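Long-range contacts in transcription factor TAU subunit SFC1 (Schizosaccharomyces pombe, PDB 4BJI), which serves in TFIIIC, as part of its tauA domain, which binds boxA promoter sites of tRNA and similar genes to activate transcription by RNA polymerase III: residues Leu59-Asp64 and Lys124-Asp129; Glu49-Trp54 and Val139-Asp144. All coordinates share one frame; numbering follows the deposited sequence.

Contact 1. Residues Leu59-Asp64 and Lys124-Asp129; sequences LLNHLD and KTHVFD
Asn61 and His62 meet the loop Lys124-Asp129 in the turn that follows on from helix 56-60. Leu59-Asp64 belong to the region matching the TFIIIC helix-turn-helix family; Lys124-Asp129 lie in the loop between strands 109-111 and 139-141. A type I beta turn from Leu60 to Leu63 carries both residues at its two middle positions. The Asn61 side chain points at the loop, and its amide nitrogen donates twice. One hydrogen bond runs from Asn61 ND2 to His126 ND1, 3.1 Å and nearly straight. The other runs from Asn61 ND2 to Lys124 O, also 3.1 Å, and reaches it from above the carbonyl plane. Both acceptors lie close to the plane of the amide, so the two bonds fix its rotation. His62 comes next and crosses the His126 side chain at about a right angle. Its ND1 is held by the backbone oxygen of Ala58. The two imidazoles meet obliquely, with their planes 60° apart. On the loop, Thr125 OG1 accepts from Val127 N in an ST turn. His126 CG sits between its backbone N and carbonyl carbon (chi1 58°). The ring then reaches back to the turn, and His126 NE2 lies 3.7 Å from His62 CE1.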
# COMPACT_ATOMS: atom_id res chain seq x y z
N LEU A 59 -1.75 6.82 5.64
CA LEU A 59 -1.22 7.91 6.45
C LEU A 59 -2.30 8.90 6.89
O LEU A 59 -2.34 9.32 8.05
CB LEU A 59 -0.13 8.67 5.68
CG LEU A 59 1.20 7.96 5.64
CD1 LEU A 59 2.11 8.59 4.62
CD2 LEU A 59 1.84 7.96 7.04
N LEU A 60 -3.16 9.28 5.95
CA LEU A 60 -4.19 10.27 6.29
C LEU A 60 -4.99 9.75 7.46
O LEU A 60 -5.40 10.53 8.34
CB LEU A 60 -5.10 10.53 5.11
CG LEU A 60 -4.56 11.35 3.95
CD1 LEU A 60 -5.50 11.25 2.78
CD2 LEU A 60 -4.36 12.80 4.39
N ASN A 61 -5.29 8.45 7.48
CA ASN A 61 -6.12 7.87 8.54
C ASN A 61 -5.41 7.77 9.88
O ASN A 61 -6.03 7.47 10.90
CB ASN A 61 -6.70 6.54 8.08
CG ASN A 61 -7.67 6.72 6.91
OD1 ASN A 61 -8.24 7.81 6.73
ND2 ASN A 61 -7.88 5.70 6.15
N HIS A 62 -4.12 8.08 9.89
CA HIS A 62 -3.35 8.15 11.13
C HIS A 62 -2.95 9.57 11.49
O HIS A 62 -2.16 9.77 12.42
CB HIS A 62 -2.07 7.35 11.00
CG HIS A 62 -2.28 5.88 11.04
ND1 HIS A 62 -2.78 5.15 9.98
CD2 HIS A 62 -2.02 4.99 12.03
CE1 HIS A 62 -2.84 3.88 10.32
NE2 HIS A 62 -2.39 3.75 11.56
N LEU A 63 -3.40 10.54 10.71
CA LEU A 63 -3.02 11.95 10.90
C LEU A 63 -4.20 12.85 11.25
O LEU A 63 -5.34 12.61 10.86
CB LEU A 63 -2.32 12.49 9.64
CG LEU A 63 -0.92 11.96 9.31
CD1 LEU A 63 -0.54 12.27 7.87
CD2 LEU A 63 0.10 12.53 10.25
N ASP A 64 -3.91 13.93 11.96
CA ASP A 64 -4.90 14.97 12.17
C ASP A 64 -5.54 15.31 10.82
O ASP A 64 -4.84 15.55 9.84
CB ASP A 64 -4.20 16.20 12.75
CG ASP A 64 -5.17 17.27 13.21
OD1 ASP A 64 -6.02 17.69 12.39
OD2 ASP A 64 -5.09 17.68 14.38
N LYS A 124 -13.63 5.71 4.08
CA LYS A 124 -12.33 6.12 3.59
C LYS A 124 -11.24 5.21 4.13
O LYS A 124 -10.07 5.50 4.01
CB LYS A 124 -12.00 7.54 4.07
CG LYS A 124 -12.73 8.68 3.38
CD LYS A 124 -12.25 10.01 3.97
CE LYS A 124 -13.07 11.20 3.50
NZ LYS A 124 -13.01 12.33 4.49
N THR A 125 -11.63 4.11 4.75
CA THR A 125 -10.66 3.27 5.42
C THR A 125 -9.62 2.68 4.43
O THR A 125 -9.87 2.32 3.25
CB THR A 125 -11.33 2.13 6.21
OG1 THR A 125 -10.35 1.46 6.99
CG2 THR A 125 -12.01 1.11 5.29
N HIS A 126 -8.42 2.53 4.97
CA HIS A 126 -7.32 1.83 4.29
C HIS A 126 -7.34 0.31 4.59
O HIS A 126 -6.58 -0.45 4.01
CB HIS A 126 -6.00 2.42 4.77
CG HIS A 126 -5.82 2.33 6.25
ND1 HIS A 126 -6.61 3.03 7.15
CD2 HIS A 126 -4.96 1.60 7.00
CE1 HIS A 126 -6.25 2.72 8.38
NE2 HIS A 126 -5.24 1.87 8.32
N VAL A 127 -8.22 -0.11 5.49
CA VAL A 127 -8.29 -1.51 5.92
C VAL A 127 -9.17 -2.29 4.97
O VAL A 127 -10.23 -1.81 4.56
CB VAL A 127 -8.87 -1.57 7.35
CG1 VAL A 127 -9.10 -2.98 7.82
CG2 VAL A 127 -7.97 -0.85 8.32
N PHE A 128 -8.75 -3.52 4.66
CA PHE A 128 -9.55 -4.44 3.87
C PHE A 128 -10.10 -5.50 4.80
O PHE A 128 -9.34 -6.39 5.23
CB PHE A 128 -8.73 -5.11 2.75
CG PHE A 128 -9.59 -5.84 1.74
CD1 PHE A 128 -10.12 -7.09 2.00
CD2 PHE A 128 -9.87 -5.23 0.52
CE1 PHE A 128 -10.92 -7.69 1.09
CE2 PHE A 128 -10.66 -5.85 -0.40
CZ PHE A 128 -11.17 -7.09 -0.11
N ASP A 129 -11.39 -5.41 5.11
CA ASP A 129 -12.03 -6.37 6.04
C ASP A 129 -12.97 -7.35 5.35
O ASP A 129 -13.46 -8.31 5.97
CB ASP A 129 -12.71 -5.69 7.23
CG ASP A 129 -13.92 -4.88 6.84
OD1 ASP A 129 -14.27 -4.84 5.64
OD2 ASP A 129 -14.47 -4.22 7.78

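Contact 2. Residues Glu49-Trp54 and Val139-Asp144; sequences EKRPVW and VYQVCD
The turn between helix 35-50 and strand 53-55 is joined, through a buried salt bridge of Arg51, to the end of strand 139-141 and the 3-10 turn 142-144 after it. Arg51 leaves the helix, and its CG lies anti to the backbone N (chi1 174°). With the chain extended on to NE, the guanidinium reaches Asp144. It grips the carboxylate end-on in a two-pronged salt bridge, Arg51 NH1 to Asp144 OD1 at 3.0 Å and Arg51 NH2 to Asp144 OD2 at 2.8 Å. The two planes are turned 39° apart. Arg51 NH2 donates a second time, to Gln141 OE1 at 2.7 Å, from well above that carbonyl plane. Cys143 SG sits over the centre of one guanidinium face, 3.5 Å from Arg51 CZ. Trp54 packs on the opposite face.

Strand 53-55 is one of the two outermost strands of the four-stranded mixed sheet in the helix-turn-helix part of the domain. Strand 139-141 pairs antiparallel with 109-111 in a separate two-stranded sheet. The two sheets are bridged here by side chains. Gln141 NE2 gives a straight hydrogen bond to Val53 O, 3.0 Å long, and a second one to Tyr107 O. Gln141 OE1 also accepts from Thr55 N, so both ends of the amide are held. Without the guanidinium, as with an alanine here, the buried Asp144 carboxylate would probably lose its positive mate and a gap would open between Cys143 and Trp54. Arg51 NE adds a weak bond to Val53 O, 3.3 Å long. Trp54 NE1 donates to Leu47 O, and Arg51 CD lies over the centre of the indole at 3.6 Å from its plane.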
# COMPACT_ATOMS: atom_id res chain seq x y z
N GLU A 49 8.97 5.64 11.21
CA GLU A 49 9.72 4.70 12.07
C GLU A 49 8.91 3.45 12.30
O GLU A 49 9.47 2.34 12.30
CB GLU A 49 10.08 5.33 13.42
CG GLU A 49 11.00 6.51 13.32
CD GLU A 49 12.42 6.15 12.84
OE1 GLU A 49 12.77 4.97 12.73
OE2 GLU A 49 13.19 7.10 12.59
N LYS A 50 7.61 3.58 12.51
CA LYS A 50 6.74 2.42 12.77
C LYS A 50 6.61 1.52 11.53
O LYS A 50 6.56 0.27 11.61
CB LYS A 50 5.33 2.88 13.18
CG LYS A 50 5.25 3.62 14.52
CD LYS A 50 3.87 4.27 14.78
CE LYS A 50 3.74 4.69 16.25
NZ LYS A 50 2.49 5.45 16.52
N ARG A 51 6.52 2.14 10.37
CA ARG A 51 6.19 1.46 9.13
C ARG A 51 6.89 2.23 8.01
O ARG A 51 6.60 3.40 7.81
CB ARG A 51 4.67 1.49 8.96
CG ARG A 51 4.13 0.97 7.70
CD ARG A 51 2.62 0.84 7.96
NE ARG A 51 1.85 0.89 6.76
CZ ARG A 51 0.52 0.64 6.76
NH1 ARG A 51 -0.08 0.31 7.89
NH2 ARG A 51 -0.14 0.72 5.67
N PRO A 52 7.85 1.60 7.32
CA PRO A 52 8.66 2.39 6.38
C PRO A 52 8.00 2.70 5.05
O PRO A 52 8.53 3.48 4.27
CB PRO A 52 9.88 1.52 6.13
CG PRO A 52 9.37 0.11 6.41
CD PRO A 52 8.40 0.25 7.54
N VAL A 53 6.87 2.06 4.77
CA VAL A 53 6.19 2.14 3.47
C VAL A 53 4.70 2.35 3.71
O VAL A 53 4.06 1.51 4.39
CB VAL A 53 6.40 0.80 2.69
CG1 VAL A 53 5.63 0.79 1.40
CG2 VAL A 53 7.90 0.52 2.43
N TRP A 54 4.13 3.41 3.15
CA TRP A 54 2.74 3.79 3.39
C TRP A 54 2.04 4.29 2.14
O TRP A 54 2.61 5.12 1.40
CB TRP A 54 2.69 4.99 4.33
CG TRP A 54 3.03 4.80 5.78
CD1 TRP A 54 4.26 4.92 6.37
CD2 TRP A 54 2.10 4.57 6.84
NE1 TRP A 54 4.15 4.76 7.75
CE2 TRP A 54 2.83 4.55 8.05
CE3 TRP A 54 0.72 4.38 6.88
CZ2 TRP A 54 2.21 4.33 9.28
CZ3 TRP A 54 0.12 4.15 8.11
CH2 TRP A 54 0.87 4.13 9.29
N VAL A 139 -6.32 1.15 -3.32
CA VAL A 139 -4.98 0.60 -3.13
C VAL A 139 -4.85 0.14 -1.68
O VAL A 139 -5.02 0.94 -0.78
CB VAL A 139 -3.84 1.60 -3.44
CG1 VAL A 139 -2.49 0.93 -3.29
CG2 VAL A 139 -3.99 2.18 -4.83
N TYR A 140 -4.63 -1.15 -1.48
CA TYR A 140 -4.56 -1.75 -0.14
C TYR A 140 -3.19 -2.33 0.09
O TYR A 140 -2.68 -3.08 -0.75
CB TYR A 140 -5.61 -2.85 0.03
CG TYR A 140 -7.02 -2.32 0.00
CD1 TYR A 140 -7.71 -2.20 -1.19
CD2 TYR A 140 -7.63 -1.92 1.16
CE1 TYR A 140 -9.00 -1.71 -1.21
CE2 TYR A 140 -8.92 -1.43 1.14
CZ TYR A 140 -9.59 -1.34 -0.04
OH TYR A 140 -10.91 -0.83 -0.04
N GLN A 141 -2.63 -2.04 1.24
CA GLN A 141 -1.38 -2.68 1.64
C GLN A 141 -1.64 -3.97 2.41
O GLN A 141 -2.61 -4.09 3.15
CB GLN A 141 -0.54 -1.75 2.48
CG GLN A 141 0.07 -0.62 1.64
CD GLN A 141 0.96 0.24 2.50
OE1 GLN A 141 0.48 1.23 3.07
NE2 GLN A 141 2.21 -0.11 2.63
N VAL A 142 -0.75 -4.95 2.23
CA VAL A 142 -0.95 -6.26 2.84
C VAL A 142 -1.19 -6.22 4.35
O VAL A 142 -2.08 -6.90 4.86
CB VAL A 142 0.23 -7.16 2.50
CG1 VAL A 142 0.26 -8.43 3.39
CG2 VAL A 142 0.22 -7.49 0.99
N CYS A 143 -0.41 -5.43 5.06
CA CYS A 143 -0.52 -5.33 6.51
C CYS A 143 -1.86 -4.80 6.97
O CYS A 143 -2.19 -4.94 8.17
CB CYS A 143 0.63 -4.49 7.06
SG CYS A 143 0.73 -2.80 6.38
N ASP A 144 -2.61 -4.17 6.06
CA ASP A 144 -3.92 -3.61 6.38
C ASP A 144 -5.06 -4.54 5.95
O ASP A 144 -6.23 -4.15 6.07
CB ASP A 144 -4.07 -2.24 5.74
CG ASP A 144 -3.02 -1.25 6.18
OD1 ASP A 144 -2.58 -1.33 7.34
OD2 ASP A 144 -2.68 -0.38 5.35

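How the contacts relate
From the N terminus, helix 35-50 leads into residues 49-54, the first side of contact 2. Strand 53-55 runs on into helix 56-60, and this helix and the turn that follows on from it supply residues 59-64 of contact 1. The chain then builds strands 79-82, 90-93 and 109-111. Residues 124-129 close the loop of contact 1, and residues 139-144 close the larger loop of contact 2. Contact 1 is therefore nested inside contact 2. Their centres lie about 10 Å apart. Leu59 packs on Trp54, and Phe128 N probably bonds to Asp144 O. Together they tie the mixed sheet and helix 56-60 to strand 139-141 and the loop before it, contact 2 in the interior and contact 1 at the surface.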